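Local coordinates for viral macrophage inflammatory protein-II (PDB 2FHT), which binds a wide range of chemokine receptors, CXCR4 among them, and blocks infection by several strains of HIV-1, at residues Val40-Lys45 with Val50-Ser55. Numbering follows the deposited sequence.
Sequences VIFLTK and VCADKS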
loop_
_atom_site.group_PDB
_atom_site.type_symbol
_atom_site.label_atom_id
_atom_site.label_comp_id
_atom_site.label_asym_id
_atom_site.label_seq_id
_atom_site.Cartn_x
_atom_site.Cartn_y
_atom_site.Cartn_z
ATOM N N VAL A 40 -0.600 -1.899 -3.274
ATOM C CA VAL A 40 -0.744 -1.959 -1.827
ATOM C C VAL A 40 -0.411 -0.580 -1.297
ATOM O O VAL A 40 0.371 0.148 -1.901
ATOM C CB VAL A 40 0.178 -3.017 -1.145
ATOM C CG1 VAL A 40 -0.215 -4.449 -1.550
ATOM C CG2 VAL A 40 1.612 -2.740 -1.448
ATOM N N ILE A 41 -1.070 -0.188 -0.221
ATOM C CA ILE A 41 -0.812 1.104 0.390
ATOM C C ILE A 41 -0.086 0.930 1.728
ATOM O O ILE A 41 -0.568 0.216 2.609
ATOM C CB ILE A 41 -2.130 1.882 0.628
ATOM C CG1 ILE A 41 -2.844 2.132 -0.709
ATOM C CG2 ILE A 41 -1.848 3.182 1.363
ATOM C CD1 ILE A 41 -4.329 2.569 -0.588
ATOM N N PHE A 42 1.101 1.519 1.850
ATOM C CA PHE A 42 1.843 1.462 3.103
ATOM C C PHE A 42 1.448 2.658 3.951
ATOM O O PHE A 42 1.236 3.751 3.423
ATOM C CB PHE A 42 3.364 1.478 2.868
ATOM C CG PHE A 42 3.905 0.190 2.333
ATOM C CD1 PHE A 42 4.244 0.070 0.992
ATOM C CD2 PHE A 42 3.993 -0.938 3.154
ATOM C CE1 PHE A 42 4.662 -1.145 0.480
ATOM C CE2 PHE A 42 4.406 -2.158 2.650
ATOM C CZ PHE A 42 4.737 -2.271 1.311
ATOM N N LEU A 43 1.235 2.430 5.239
ATOM C CA LEU A 43 0.897 3.504 6.150
ATOM C C LEU A 43 2.172 3.807 6.886
ATOM O O LEU A 43 2.802 2.903 7.430
ATOM C CB LEU A 43 -0.195 3.076 7.130
ATOM C CG LEU A 43 -1.580 2.951 6.492
ATOM C CD1 LEU A 43 -2.548 2.318 7.463
ATOM C CD2 LEU A 43 -2.079 4.340 6.086
ATOM N N THR A 44 2.628 5.047 6.808
ATOM C CA THR A 44 3.861 5.411 7.495
ATOM C C THR A 44 3.548 5.765 8.937
ATOM O O THR A 44 2.371 5.943 9.300
ATOM C CB THR A 44 4.620 6.566 6.774
ATOM O OG1 THR A 44 3.914 7.810 6.918
ATOM C CG2 THR A 44 4.785 6.229 5.270
ATOM N N LYS A 45 4.576 5.738 9.783
ATOM C CA LYS A 45 4.408 6.076 11.194
ATOM C C LYS A 45 4.004 7.550 11.283
ATOM O O LYS A 45 3.240 7.941 12.153
ATOM C CB LYS A 45 5.704 5.803 11.956
ATOM C CG LYS A 45 6.114 4.331 11.973
ATOM C CD LYS A 45 7.505 4.122 12.587
ATOM C CE LYS A 45 7.855 2.637 12.624
ATOM N NZ LYS A 45 9.287 2.332 12.910
ATOM N N VAL A 50 1.257 5.557 1.336
ATOM C CA VAL A 50 2.115 5.430 0.146
ATOM C C VAL A 50 1.764 4.208 -0.718
ATOM O O VAL A 50 1.713 3.079 -0.242
ATOM C CB VAL A 50 3.631 5.389 0.533
ATOM C CG1 VAL A 50 4.503 5.463 -0.695
ATOM C CG2 VAL A 50 3.966 6.518 1.471
ATOM N N CYS A 51 1.522 4.463 -1.996
ATOM C CA CYS A 51 1.189 3.429 -2.972
ATOM C C CYS A 51 2.416 2.673 -3.436
ATOM O O CYS A 51 3.425 3.291 -3.809
ATOM C CB CYS A 51 0.539 4.072 -4.191
ATOM S SG CYS A 51 -1.242 4.229 -4.017
ATOM N N ALA A 52 2.319 1.350 -3.480
ATOM C CA ALA A 52 3.448 0.552 -3.903
ATOM C C ALA A 52 3.038 -0.582 -4.830
ATOM O O ALA A 52 1.914 -1.062 -4.780
ATOM C CB ALA A 52 4.204 0.024 -2.680
ATOM N N ASP A 53 3.958 -0.949 -5.723
ATOM C CA ASP A 53 3.786 -1.998 -6.727
ATOM C C ASP A 53 4.074 -3.323 -6.062
ATOM O O ASP A 53 5.237 -3.643 -5.789
ATOM C CB ASP A 53 4.796 -1.781 -7.862
ATOM C CG ASP A 53 4.657 -2.786 -8.999
ATOM O OD1 ASP A 53 4.037 -3.847 -8.821
ATOM O OD2 ASP A 53 5.181 -2.502 -10.094
ATOM N N LYS A 54 3.027 -4.120 -5.867
ATOM C CA LYS A 54 3.170 -5.408 -5.211
ATOM C C LYS A 54 3.995 -6.482 -5.937
ATOM O O LYS A 54 4.242 -7.552 -5.382
ATOM C CB LYS A 54 1.794 -5.933 -4.804
ATOM C CG LYS A 54 0.784 -5.980 -5.925
ATOM C CD LYS A 54 -0.621 -5.918 -5.369
ATOM C CE LYS A 54 -0.824 -6.866 -4.189
ATOM N NZ LYS A 54 -0.837 -8.300 -4.589
ATOM N N SER A 55 4.418 -6.201 -7.163
ATOM C CA SER A 55 5.216 -7.147 -7.931
ATOM C C SER A 55 6.670 -7.027 -7.523
ATOM O O SER A 55 7.448 -7.971 -7.657
ATOM C CB SER A 55 5.088 -6.862 -9.432
ATOM O OG SER A 55 5.932 -5.795 -9.832
#
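Val40 and Ala52 form an antiparallel hydrogen-bonded pair: Val40 N donates to Ala52 O (3.0 Å), and Ala52 N returns a bond to Val40 O (2.8 Å) that runs close to the line of the carbonyl. The two methyl branches of Val40 divide the work. CG2 faces Ala52 CB at 4.0 Å, while CG1, anti to the carbonyl carbon (chi1 -66°), meets Lys54 CE at 3.6 Å, where the lysine chain, bent at its last two torsions, crosses the valine at about a right angle. Ile41 pairs with Cys51 without hydrogen bonds between them; the bonds of the flanking pairs hold the strands here, with Ile41 CA and Cys51 CA adding CA-H...O contacts to Val50 O and Val40 O. Both side chains project from the face opposite to Val40, Phe42 and Ala52, and there Ile41 CG1 lies 4.2 Å from Cys51 SG, whose disulfide to Cys12 ties the N-terminal region to the sheet. Phe42 closes a second bonded pair, its N reaching Val50 O at 2.7 Å and its O receiving Val50 N. With CG beside its own backbone N (chi1 -74°), the ring meets Ala52 CB with its CE1 edge at 3.4 Å, a tight fit. Further on, Thr44 CG2 touches Val50 CG2 as the two side chains cross. This hairpin is the second and third strands of the chemokine sheet; strand 25-30 flanks 39-44 on its other edge, and helix 57-65 packs over the Val40, Phe42 and Ala52 face through Val59, Leu62 and Met63.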